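Long-range contacts in chorismate mutase (Paraburkholderia phymatum, PDB 5TS9), which probably catalyses the rearrangement of chorismate to prephenate, as an all-helical enzyme of the type II chorismate mutase family: residues N72-Q77 and A119-N124; Q12-P17 and Q126-L131; A23-T28 and E79-V84; D30-S35 and E83-L88. One frame throughout, in Å; residues are numbered along the deposited sequence.

Contact 1 of 4, residues N72-Q77 and A119-N124; sequences NIFSDQ and ASIMQN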
loop_
_atom_site.group_PDB
_atom_site.type_symbol
_atom_site.label_atom_id
_atom_site.label_comp_id
_atom_site.label_asym_id
_atom_site.label_seq_id
_atom_site.Cartn_x
_atom_site.Cartn_y
_atom_site.Cartn_z
ATOM N N ASN A 72 11.867 -6.909 -5.802
ATOM C CA ASN A 72 10.900 -7.007 -4.713
ATOM C C ASN A 72 10.996 -5.806 -3.788
ATOM O O ASN A 72 9.972 -5.230 -3.389
ATOM C CB ASN A 72 11.125 -8.293 -3.920
ATOM C CG ASN A 72 10.768 -9.540 -4.719
ATOM O OD1 ASN A 72 10.088 -9.463 -5.745
ATOM N ND2 ASN A 72 11.213 -10.692 -4.241
ATOM N N ILE A 73 12.226 -5.448 -3.404
ATOM C CA ILE A 73 12.435 -4.347 -2.463
ATOM C C ILE A 73 11.929 -3.036 -3.052
ATOM O O ILE A 73 11.261 -2.247 -2.371
ATOM C CB ILE A 73 13.924 -4.244 -2.072
ATOM C CG1 ILE A 73 14.361 -5.437 -1.192
ATOM C CG2 ILE A 73 14.208 -2.906 -1.363
ATOM C CD1 ILE A 73 13.792 -5.406 0.224
ATOM N N PHE A 74 12.253 -2.769 -4.313
ATOM C CA PHE A 74 11.863 -1.475 -4.847
ATOM C C PHE A 74 10.416 -1.456 -5.319
ATOM O O PHE A 74 9.794 -0.390 -5.281
ATOM C CB PHE A 74 12.855 -1.037 -5.921
ATOM C CG PHE A 74 14.115 -0.461 -5.326
ATOM C CD1 PHE A 74 15.130 -1.302 -4.880
ATOM C CD2 PHE A 74 14.247 0.909 -5.133
ATOM C CE1 PHE A 74 16.280 -0.787 -4.289
ATOM C CE2 PHE A 74 15.381 1.440 -4.549
ATOM C CZ PHE A 74 16.408 0.587 -4.116
ATOM N N SER A 75 9.847 -2.597 -5.730
ATOM C CA SER A 75 8.388 -2.641 -5.874
ATOM C C SER A 75 7.723 -2.285 -4.558
ATOM O O SER A 75 6.776 -1.495 -4.526
ATOM C CB SER A 75 7.903 -4.020 -6.330
ATOM O OG SER A 75 8.610 -4.479 -7.475
ATOM N N ASP A 76 8.240 -2.823 -3.453
ATOM C CA ASP A 76 7.712 -2.455 -2.141
ATOM C C ASP A 76 7.870 -0.964 -1.870
ATOM O O ASP A 76 6.967 -0.344 -1.306
ATOM C CB ASP A 76 8.398 -3.283 -1.047
ATOM C CG ASP A 76 7.949 -4.749 -1.058
ATOM O OD1 ASP A 76 6.837 -5.037 -1.601
ATOM O OD2 ASP A 76 8.691 -5.602 -0.516
ATOM N N GLN A 77 9.008 -0.378 -2.257
ATOM C CA GLN A 77 9.221 1.054 -2.045
ATOM C C GLN A 77 8.229 1.890 -2.830
ATOM O O GLN A 77 7.741 2.913 -2.326
ATOM C CB GLN A 77 10.639 1.477 -2.452
ATOM C CG GLN A 77 11.781 0.795 -1.728
ATOM C CD GLN A 77 11.545 0.639 -0.242
ATOM O OE1 GLN A 77 11.609 1.608 0.518
ATOM N NE2 GLN A 77 11.311 -0.594 0.193
ATOM N N ALA A 119 20.956 3.881 -4.043
ATOM C CA ALA A 119 22.254 3.371 -3.647
ATOM C C ALA A 119 22.340 3.143 -2.137
ATOM O O ALA A 119 22.869 2.116 -1.690
ATOM C CB ALA A 119 23.330 4.343 -4.110
ATOM N N SER A 120 21.850 4.089 -1.326
ATOM C CA SER A 120 21.999 3.920 0.115
ATOM C C SER A 120 21.146 2.769 0.630
ATOM O O SER A 120 21.563 2.061 1.553
ATOM C CB SER A 120 21.648 5.210 0.845
ATOM O OG SER A 120 20.248 5.365 0.936
ATOM N N ILE A 121 19.967 2.553 0.048
ATOM C CA ILE A 121 19.144 1.414 0.442
ATOM C C ILE A 121 19.849 0.111 0.084
ATOM O O ILE A 121 19.916 -0.823 0.889
ATOM C CB ILE A 121 17.762 1.496 -0.228
ATOM C CG1 ILE A 121 16.895 2.560 0.454
ATOM C CG2 ILE A 121 17.121 0.122 -0.212
ATOM C CD1 ILE A 121 15.635 2.928 -0.329
ATOM N N MET A 122 20.380 0.031 -1.136
ATOM C CA MET A 122 21.117 -1.168 -1.530
ATOM C C MET A 122 22.379 -1.346 -0.698
ATOM O O MET A 122 22.716 -2.474 -0.319
ATOM C CB MET A 122 21.438 -1.122 -3.022
ATOM C CG MET A 122 20.178 -1.330 -3.894
ATOM S SD MET A 122 20.594 -1.479 -5.629
ATOM C CE MET A 122 18.979 -1.591 -6.367
ATOM N N GLN A 123 23.086 -0.259 -0.389
ATOM C CA GLN A 123 24.280 -0.408 0.441
ATOM C C GLN A 123 23.913 -0.926 1.825
ATOM O O GLN A 123 24.607 -1.784 2.385
ATOM C CB GLN A 123 25.029 0.922 0.546
ATOM C CG GLN A 123 26.260 0.856 1.461
ATOM C CD GLN A 123 27.283 -0.182 1.000
ATOM O OE1 GLN A 123 27.504 -1.196 1.674
ATOM N NE2 GLN A 123 27.909 0.064 -0.151
ATOM N N ASN A 124 22.808 -0.424 2.382
ATOM C CA ASN A 124 22.336 -0.876 3.687
ATOM C C ASN A 124 21.826 -2.315 3.641
ATOM O O ASN A 124 22.034 -3.077 4.590
ATOM C CB ASN A 124 21.236 0.066 4.178
ATOM C CG ASN A 124 21.782 1.427 4.575
ATOM O OD1 ASN A 124 22.955 1.548 4.918
ATOM N ND2 ASN A 124 20.942 2.451 4.532
#
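The ring of F74 is the main projection from N72-Q77 towards A119-N124, where I121 and M122 receive it. From CB, chi1 of -80° sets CG anti to the carbonyl carbon and beside the backbone N, and this carries the ring across to the other helix. CD1 lies 4.1 Å from M122 CE, and CE1 is pressed closer, 3.5 Å from the same methyl, with M122 CG also in contact. CZ, the far end of the ring, reaches I121 CG2 at 4.0 Å. Both methyls meet the ring obliquely. The M122 side chain, extended beyond CG, crosses that of F74 at about a right angle; an unbranched methionine can follow a rigid ring. I73 and I121 add only a loose contact, CG2 to CG2 at 4.4 Å. Q77 turns its amide back along its own helix, NE2 donating to I73 O at 3.1 Å and also to A165 O, so this buried nitrogen has two acceptors. The N-to-C directions of the short segments are 132° apart and their axes 12.0 Å, a gap that large side chains span. A56 of helix 46-59 lies against both F74 and M122, while helix 16-39 offers S21 to I121 and M22 to Q77.

Contact 2 of 4, residues Q12-P17 and Q126-L131; sequences QDAFVP and QSVAPL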
loop_
_atom_site.group_PDB
_atom_site.type_symbol
_atom_site.label_atom_id
_atom_site.label_comp_id
_atom_site.label_asym_id
_atom_site.label_seq_id
_atom_site.Cartn_x
_atom_site.Cartn_y
_atom_site.Cartn_z
ATOM N N GLN A 12 18.856 -5.566 17.418
ATOM C CA GLN A 12 17.665 -4.722 17.360
ATOM C C GLN A 12 17.955 -3.367 16.732
ATOM O O GLN A 12 17.028 -2.705 16.253
ATOM C CB GLN A 12 17.079 -4.535 18.766
ATOM N N ASP A 13 19.219 -2.938 16.740
ATOM C CA ASP A 13 19.643 -1.728 16.056
ATOM C C ASP A 13 20.076 -1.977 14.625
ATOM O O ASP A 13 20.147 -1.021 13.846
ATOM C CB ASP A 13 20.824 -1.065 16.782
ATOM C CG ASP A 13 20.412 -0.372 18.055
ATOM O OD1 ASP A 13 21.307 0.148 18.753
ATOM O OD2 ASP A 13 19.196 -0.359 18.362
ATOM N N ALA A 14 20.386 -3.229 14.276
ATOM C CA ALA A 14 21.121 -3.497 13.041
ATOM C C ALA A 14 20.337 -3.088 11.796
ATOM O O ALA A 14 20.934 -2.721 10.773
ATOM C CB ALA A 14 21.484 -4.975 12.970
ATOM N N PHE A 15 19.014 -3.144 11.852
ATOM C CA PHE A 15 18.205 -2.770 10.701
ATOM C C PHE A 15 17.886 -1.281 10.663
ATOM O O PHE A 15 17.233 -0.822 9.710
ATOM C CB PHE A 15 16.906 -3.593 10.686
ATOM C CG PHE A 15 17.115 -5.043 10.327
ATOM C CD1 PHE A 15 17.302 -5.422 9.011
ATOM C CD2 PHE A 15 17.153 -6.022 11.310
ATOM C CE1 PHE A 15 17.513 -6.757 8.670
ATOM C CE2 PHE A 15 17.365 -7.355 10.982
ATOM C CZ PHE A 15 17.540 -7.726 9.668
ATOM N N VAL A 16 18.331 -0.512 11.655
ATOM C CA VAL A 16 17.882 0.880 11.746
ATOM C C VAL A 16 18.394 1.728 10.583
ATOM O O VAL A 16 17.604 2.500 10.024
ATOM C CB VAL A 16 18.267 1.509 13.090
ATOM C CG1 VAL A 16 18.171 3.020 12.997
ATOM C CG2 VAL A 16 17.347 0.991 14.175
ATOM N N PRO A 17 19.680 1.664 10.196
ATOM C CA PRO A 17 20.104 2.451 9.023
ATOM C C PRO A 17 19.369 2.082 7.736
ATOM O O PRO A 17 19.042 2.969 6.935
ATOM C CB PRO A 17 21.615 2.163 8.935
ATOM C CG PRO A 17 22.011 1.796 10.327
ATOM C CD PRO A 17 20.833 1.021 10.858
ATOM N N GLN A 126 22.905 -4.709 1.677
ATOM C CA GLN A 126 24.130 -5.493 1.683
ATOM C C GLN A 126 24.735 -5.560 3.082
ATOM O O GLN A 126 25.114 -6.636 3.554
ATOM C CB GLN A 126 25.119 -4.892 0.687
ATOM C CG GLN A 126 26.452 -5.600 0.655
ATOM C CD GLN A 126 27.388 -4.986 -0.358
ATOM O OE1 GLN A 126 27.397 -3.771 -0.555
ATOM N NE2 GLN A 126 28.167 -5.825 -1.025
ATOM N N SER A 127 24.816 -4.420 3.767
ATOM C CA SER A 127 25.410 -4.401 5.101
ATOM C C SER A 127 24.672 -5.309 6.078
ATOM O O SER A 127 25.296 -5.879 6.973
ATOM C CB SER A 127 25.442 -2.977 5.650
ATOM O OG SER A 127 26.290 -2.158 4.877
ATOM N N VAL A 128 23.354 -5.465 5.932
ATOM C CA VAL A 128 22.588 -6.234 6.910
ATOM C C VAL A 128 22.244 -7.633 6.397
ATOM O O VAL A 128 21.519 -8.378 7.068
ATOM C CB VAL A 128 21.329 -5.466 7.349
ATOM C CG1 VAL A 128 20.184 -5.636 6.347
ATOM C CG2 VAL A 128 20.919 -5.880 8.734
ATOM N N ALA A 129 22.781 -8.017 5.238
ATOM C CA ALA A 129 22.579 -9.306 4.592
ATOM C C ALA A 129 22.619 -10.491 5.555
ATOM O O ALA A 129 21.767 -11.379 5.448
ATOM C CB ALA A 129 23.622 -9.506 3.489
ATOM N N PRO A 130 23.580 -10.565 6.492
ATOM C CA PRO A 130 23.576 -11.712 7.415
ATOM C C PRO A 130 22.271 -11.890 8.172
ATOM O O PRO A 130 21.792 -13.023 8.274
ATOM C CB PRO A 130 24.739 -11.403 8.368
ATOM C CG PRO A 130 25.652 -10.571 7.576
ATOM C CD PRO A 130 24.774 -9.719 6.706
ATOM N N LEU A 131 21.666 -10.815 8.686
ATOM C CA LEU A 131 20.515 -10.959 9.571
ATOM C C LEU A 131 19.189 -11.098 8.839
ATOM O O LEU A 131 18.152 -11.209 9.502
ATOM C CB LEU A 131 20.430 -9.773 10.526
ATOM C CG LEU A 131 21.754 -9.493 11.223
ATOM C CD1 LEU A 131 21.852 -8.033 11.498
ATOM C CD2 LEU A 131 21.871 -10.293 12.507
#
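F15 and V128 meet through two complementary rotations. In F15, chi1 of -72° sets CG beside the backbone N, swinging the ring towards the end of the other helix; in V128, chi1 of 82° puts CG1 between the backbone N and carbonyl carbon, leaving CG2 anti to N. The CG2 methyl consequently rests over one face of the F15 ring in a CH-pi contact, 3.8 Å from the ring centroid and 25° off the ring normal, shifted towards the rim so that F15 CE1 is its nearest carbon at 3.5 Å. V128 CG1 also touches the ring, at CE1 and CD1. Branching at CB thus gives valine two methyls to set against the CD1-CE1 side of one ring.

The fold is the all-helical one of AroQ chorismate mutases, and here a chain start is packed on a helix end: the turn between helices 10-14 and 16-39 meets the C-terminal part of helix 106-128 and the chain around L131. The disulfide C137-C170, and the signal peptide assigned to the natural protein, are consistent with the secreted branch of that family, and F15 also touches C137, L140 and I169.

L131 closes in on the ring from another direction. Its carbonyl oxygen lies at the ring edge, in plane, 3.5 Å from F15 CZ, where the ring hydrogens carry slight positive charge; its CB is 3.6 Å from CZ. The leucine branch then passes on to A14, where A14 CB and L131 CD1 are 3.4 Å apart, closer than two methyls normally come, so the exact placing of that branch is doubtful.

Contact 3 of 4, residues A23-T28 and E79-V84; sequences ADRLNT and EANKEV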
loop_
_atom_site.group_PDB
_atom_site.type_symbol
_atom_site.label_atom_id
_atom_site.label_comp_id
_atom_site.label_asym_id
_atom_site.label_seq_id
_atom_site.Cartn_x
_atom_site.Cartn_y
_atom_site.Cartn_z
ATOM N N ALA A 23 12.693 5.119 5.118
ATOM C CA ALA A 23 11.872 6.217 5.626
ATOM C C ALA A 23 12.175 7.529 4.905
ATOM O O ALA A 23 11.253 8.296 4.606
ATOM C CB ALA A 23 12.049 6.373 7.136
ATOM N N ASP A 24 13.459 7.817 4.627
ATOM C CA ASP A 24 13.795 9.013 3.853
ATOM C C ASP A 24 13.192 8.945 2.451
ATOM O O ASP A 24 12.702 9.953 1.921
ATOM C CB ASP A 24 15.314 9.184 3.767
ATOM C CG ASP A 24 15.960 9.422 5.123
ATOM O OD1 ASP A 24 15.288 9.930 6.049
ATOM O OD2 ASP A 24 17.154 9.106 5.253
ATOM N N ARG A 25 13.200 7.757 1.839
ATOM C CA ARG A 25 12.600 7.619 0.515
ATOM C C ARG A 25 11.097 7.814 0.590
ATOM O O ARG A 25 10.504 8.499 -0.253
ATOM C CB ARG A 25 12.927 6.245 -0.079
ATOM C CG ARG A 25 12.681 6.175 -1.599
ATOM C CD ARG A 25 12.718 4.770 -2.143
ATOM N NE ARG A 25 12.747 4.814 -3.604
ATOM C CZ ARG A 25 11.680 5.044 -4.369
ATOM N NH1 ARG A 25 10.489 5.206 -3.816
ATOM N NH2 ARG A 25 11.813 5.101 -5.692
ATOM N N LEU A 26 10.473 7.221 1.607
ATOM C CA LEU A 26 9.039 7.364 1.794
ATOM C C LEU A 26 8.645 8.830 1.896
ATOM O O LEU A 26 7.617 9.236 1.353
ATOM C CB LEU A 26 8.608 6.589 3.042
ATOM C CG LEU A 26 7.108 6.478 3.309
ATOM C CD1 LEU A 26 6.371 5.764 2.140
ATOM C CD2 LEU A 26 6.908 5.734 4.629
ATOM N N ASN A 27 9.468 9.645 2.551
ATOM C CA ASN A 27 9.084 11.025 2.816
ATOM C C ASN A 27 9.039 11.888 1.560
ATOM O O ASN A 27 8.426 12.958 1.597
ATOM C CB ASN A 27 10.031 11.652 3.849
ATOM C CG ASN A 27 9.636 11.311 5.287
ATOM O OD1 ASN A 27 8.447 11.252 5.629
ATOM N ND2 ASN A 27 10.635 11.085 6.135
ATOM N N THR A 28 9.687 11.479 0.457
ATOM C CA THR A 28 9.483 12.204 -0.797
ATOM C C THR A 28 8.027 12.151 -1.269
ATOM O O THR A 28 7.618 13.013 -2.048
ATOM C CB THR A 28 10.363 11.652 -1.917
ATOM O OG1 THR A 28 9.973 10.295 -2.200
ATOM C CG2 THR A 28 11.847 11.713 -1.532
ATOM N N GLU A 79 5.220 1.019 -3.944
ATOM C CA GLU A 79 3.864 0.850 -3.415
ATOM C C GLU A 79 3.677 1.603 -2.104
ATOM O O GLU A 79 2.609 2.162 -1.851
ATOM C CB GLU A 79 3.541 -0.635 -3.211
ATOM C CG GLU A 79 3.476 -1.441 -4.492
ATOM C CD GLU A 79 2.375 -0.972 -5.414
ATOM O OE1 GLU A 79 1.299 -0.583 -4.912
ATOM O OE2 GLU A 79 2.577 -0.988 -6.638
ATOM N N ALA A 80 4.691 1.607 -1.233
ATOM C CA ALA A 80 4.538 2.371 0.003
ATOM C C ALA A 80 4.426 3.861 -0.311
ATOM O O ALA A 80 3.640 4.587 0.309
ATOM C CB ALA A 80 5.719 2.106 0.941
ATOM N N ASN A 81 5.191 4.317 -1.295
ATOM C CA ASN A 81 5.141 5.721 -1.688
ATOM C C ASN A 81 3.761 6.090 -2.231
ATOM O O ASN A 81 3.197 7.127 -1.870
ATOM C CB ASN A 81 6.247 5.988 -2.710
ATOM C CG ASN A 81 6.841 7.384 -2.573
ATOM O OD1 ASN A 81 6.288 8.358 -3.086
ATOM N ND2 ASN A 81 7.960 7.484 -1.873
ATOM N N LYS A 82 3.193 5.247 -3.095
ATOM C CA LYS A 82 1.834 5.505 -3.577
ATOM C C LYS A 82 0.808 5.465 -2.443
ATOM O O LYS A 82 -0.137 6.251 -2.442
ATOM C CB LYS A 82 1.464 4.510 -4.682
ATOM C CG LYS A 82 2.439 4.565 -5.879
ATOM C CD LYS A 82 1.953 3.755 -7.079
ATOM C CE LYS A 82 1.977 2.272 -6.769
ATOM N NZ LYS A 82 1.555 1.481 -7.996
ATOM N N GLU A 83 0.965 4.553 -1.475
ATOM C CA GLU A 83 0.070 4.520 -0.313
ATOM C C GLU A 83 -0.032 5.890 0.347
ATOM O O GLU A 83 -1.126 6.375 0.670
ATOM C CB GLU A 83 0.577 3.487 0.697
ATOM C CG GLU A 83 -0.178 3.454 2.003
ATOM C CD GLU A 83 0.259 2.307 2.923
ATOM O OE1 GLU A 83 -0.357 2.130 3.986
ATOM O OE2 GLU A 83 1.217 1.579 2.587
ATOM N N VAL A 84 1.112 6.525 0.567
ATOM C CA VAL A 84 1.111 7.851 1.171
ATOM C C VAL A 84 0.471 8.859 0.220
ATOM O O VAL A 84 -0.391 9.643 0.620
ATOM C CB VAL A 84 2.540 8.263 1.560
ATOM C CG1 VAL A 84 2.584 9.716 2.037
ATOM C CG2 VAL A 84 3.057 7.342 2.666
HETATM O O HOH W 1 9.238 5.007 -1.114
HETATM O O HOH W 2 8.392 9.583 -4.481
#
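Water-mediated hydrogen bonds join R25 and T28 to N81, and they dominate the polar side of this contact. One water accepts from both R25 NH1 and N81 ND2, at 3.0 Å from NH1, and lies at the edge of the guanidinium, in its plane. The extended R25 chain crosses N81 at about a right angle, with guanidinium and amide planes 84° apart. A second water gives hydrogens to T28 OG1 and to N81 OD1, the latter at 2.8 Å. T28 can accept there because its own hydroxyl proton goes back to R25 O at 2.7 Å, nearly along the C=O axis; chi1 of 64° holds OG1 over the preceding turn for this bond. N81 OD1 also accepts from Q85 NE2, one turn on in its own helix.

Apolar contact falls to L26, whose CD1 lies 3.9 Å from A80 CB and 3.7 Å from V84 CG2. The same methyl also rests against a backbone carbonyl, 3.5 Å from A80 O. A80 adds little bulk between the helices; the nearest CA atoms, those of L26 and N81, are 5.5 Å apart, and the short segments cross at -43°.

The salt bridges lie away from helix 16-39. In the E79 conformer given, K82 NZ bridges to E79 OE2, meeting it from above the carboxylate plane, and E79 OE1 pairs with R164 of the second subunit; K82 also bridges to E49.

An asparagine suits this buried interface: its amide both donates and accepts, so two waters can join it to a guanidinium and a hydroxyl. They give partners to R25 NH1, T28 OG1 and both ends of the N81 amide, while one ionic pair, E79 with R164 of the second subunit, spans the dimer.

Contact 4 of 4, residues D30-S35 and E83-L88; sequences DQVALS and EVQYAL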
loop_
_atom_site.group_PDB
_atom_site.type_symbol
_atom_site.label_atom_id
_atom_site.label_comp_id
_atom_site.label_asym_id
_atom_site.label_seq_id
_atom_site.Cartn_x
_atom_site.Cartn_y
_atom_site.Cartn_z
ATOM N N ASP A 30 5.414 13.016 0.259
ATOM C CA ASP A 30 4.741 14.263 0.615
ATOM C C ASP A 30 4.936 15.313 -0.469
ATOM O O ASP A 30 3.986 15.998 -0.854
ATOM C CB ASP A 30 5.254 14.794 1.952
ATOM C CG ASP A 30 5.056 13.809 3.081
ATOM O OD1 ASP A 30 5.033 12.592 2.809
ATOM O OD2 ASP A 30 4.925 14.252 4.242
ATOM N N GLN A 31 6.158 15.440 -0.994
ATOM C CA GLN A 31 6.377 16.454 -2.019
ATOM C C GLN A 31 5.876 16.000 -3.387
ATOM O O GLN A 31 5.500 16.847 -4.204
ATOM C CB GLN A 31 7.858 16.830 -2.093
ATOM C CG GLN A 31 8.312 17.845 -1.037
ATOM C CD GLN A 31 7.947 19.268 -1.426
ATOM O OE1 GLN A 31 7.739 19.567 -2.607
ATOM N NE2 GLN A 31 7.885 20.154 -0.445
ATOM N N VAL A 32 5.888 14.697 -3.685
ATOM C CA VAL A 32 5.316 14.284 -4.968
ATOM C C VAL A 32 3.793 14.484 -4.964
ATOM O O VAL A 32 3.208 14.935 -5.960
ATOM C CB VAL A 32 5.718 12.836 -5.292
ATOM C CG1 VAL A 32 4.876 12.309 -6.461
ATOM C CG2 VAL A 32 7.253 12.765 -5.620
ATOM N N ALA A 33 3.144 14.202 -3.834
ATOM C CA ALA A 33 1.709 14.465 -3.692
ATOM C C ALA A 33 1.382 15.934 -3.952
ATOM O O ALA A 33 0.441 16.244 -4.685
ATOM C CB ALA A 33 1.237 14.061 -2.294
ATOM N N LEU A 34 2.146 16.847 -3.353
ATOM C CA LEU A 34 1.940 18.283 -3.590
ATOM C C LEU A 34 2.003 18.617 -5.072
ATOM O O LEU A 34 1.160 19.361 -5.598
ATOM C CB LEU A 34 2.996 19.095 -2.839
ATOM C CG LEU A 34 2.960 19.120 -1.315
ATOM C CD1 LEU A 34 4.208 19.847 -0.765
ATOM C CD2 LEU A 34 1.656 19.774 -0.822
ATOM N N SER A 35 3.026 18.102 -5.756
ATOM C CA SER A 35 3.176 18.390 -7.173
ATOM C C SER A 35 1.993 17.861 -7.966
ATOM O O SER A 35 1.502 18.523 -8.888
ATOM C CB SER A 35 4.476 17.780 -7.690
ATOM O OG SER A 35 4.527 17.880 -9.107
ATOM N N GLU A 83 0.965 4.553 -1.475
ATOM C CA GLU A 83 0.070 4.520 -0.313
ATOM C C GLU A 83 -0.032 5.890 0.347
ATOM O O GLU A 83 -1.126 6.375 0.670
ATOM C CB GLU A 83 0.577 3.487 0.697
ATOM C CG GLU A 83 -0.178 3.454 2.003
ATOM C CD GLU A 83 0.259 2.307 2.923
ATOM O OE1 GLU A 83 -0.357 2.130 3.986
ATOM O OE2 GLU A 83 1.217 1.579 2.587
ATOM N N VAL A 84 1.112 6.525 0.567
ATOM C CA VAL A 84 1.111 7.851 1.171
ATOM C C VAL A 84 0.471 8.859 0.220
ATOM O O VAL A 84 -0.391 9.643 0.620
ATOM C CB VAL A 84 2.540 8.263 1.560
ATOM C CG1 VAL A 84 2.584 9.716 2.037
ATOM C CG2 VAL A 84 3.057 7.342 2.666
ATOM N N GLN A 85 0.861 8.833 -1.056
ATOM C CA GLN A 85 0.352 9.825 -1.998
ATOM C C GLN A 85 -1.171 9.759 -2.109
ATOM O O GLN A 85 -1.846 10.792 -2.094
ATOM C CB GLN A 85 0.976 9.640 -3.382
ATOM C CG GLN A 85 2.459 9.925 -3.477
ATOM C CD GLN A 85 2.980 9.678 -4.879
ATOM O OE1 GLN A 85 2.383 10.133 -5.862
ATOM N NE2 GLN A 85 4.103 8.963 -4.984
ATOM N N TYR A 86 -1.727 8.558 -2.272
ATOM C CA TYR A 86 -3.177 8.457 -2.423
ATOM C C TYR A 86 -3.890 8.979 -1.176
ATOM O O TYR A 86 -4.931 9.637 -1.277
ATOM C CB TYR A 86 -3.597 7.010 -2.683
ATOM C CG TYR A 86 -3.415 6.512 -4.097
ATOM C CD1 TYR A 86 -4.041 7.153 -5.177
ATOM C CD2 TYR A 86 -2.659 5.376 -4.351
ATOM C CE1 TYR A 86 -3.896 6.672 -6.478
ATOM C CE2 TYR A 86 -2.496 4.890 -5.632
ATOM C CZ TYR A 86 -3.125 5.541 -6.703
ATOM O OH TYR A 86 -2.947 5.076 -7.991
ATOM N N ALA A 87 -3.361 8.663 0.006
ATOM C CA ALA A 87 -4.019 9.065 1.250
ATOM C C ALA A 87 -3.951 10.573 1.445
ATOM O O ALA A 87 -4.947 11.206 1.819
ATOM C CB ALA A 87 -3.386 8.349 2.444
ATOM N N LEU A 88 -2.781 11.157 1.199
ATOM C CA LEU A 88 -2.624 12.606 1.322
ATOM C C LEU A 88 -3.545 13.330 0.356
ATOM O O LEU A 88 -4.220 14.292 0.731
ATOM C CB LEU A 88 -1.174 13.008 1.059
ATOM C CG LEU A 88 -0.109 12.624 2.085
ATOM C CD1 LEU A 88 1.226 13.123 1.579
ATOM C CD2 LEU A 88 -0.432 13.287 3.440
#
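D30 and A33 receive L88 where helix 16-39 passes helix 67-95, two members of the AroQ-type helical bundle, their short segments crossing at -47° with axes 8.8 Å apart. A33 suits this close approach, since its single methyl adds little bulk; it faces Q85 across the interface, their CA atoms only 5.1 Å apart.

The purely apolar contact is between A33 CB and L88 CD1, at 4.0 Å. The L88 chain sets CG beside its backbone N and continues extended, chi2 179°, so that CD1 also touches D30 CA at 3.8 Å. A long, branched leucine is well suited to crossing this gap and lying between two residues one turn apart.

A carboxylate against methyls is the second kind of interaction. D30 OD1 lies 3.9 Å from V84 CG1 and at a similar distance from L88 CD1, yet its polarity is met elsewhere, since H158 NE2 is hydrogen-bonded to it. Aspartate is therefore tolerated at this partly exposed position, its OD1 both near methyls and bonded to helix 156-165. Helix 67-95 also meets the second subunit, where A87 packs on A160 of that chain.

The third kind sets a methyl against an amide. V32 approaches Q85 obliquely, the extended glutamine placing its amide alongside the valine while OE1 accepts from K36 NZ of helix 16-39. V32 CG1 bears on the whole group, 3.4 Å from Q85 OE1, 3.6 Å from Q85 CD and 3.7 Å from Q85 NE2.

Overall arrangement
Contacts 1 and 3 lie in the buried core, and contacts 2 and 4 are partly buried, on opposite sides of the chain's centre, about 29 Å apart between centres. Contacts 3 and 4 are successive crossings of helices 16-39 and 67-95, sharing E83 and V84, with similar angles; both touch the second subunit. Contact 1 brings helix 106-128 onto helix 67-95 and meets contact 3 where I121 packs on R25. Contact 2 joins that same helix 106-128, at its end, to the chain start. The chemistry shifts accordingly: aromatic and aliphatic in contacts 1 and 2, water-bridged polar in contact 3, and mixed methyl, carboxylate and amide in contact 4.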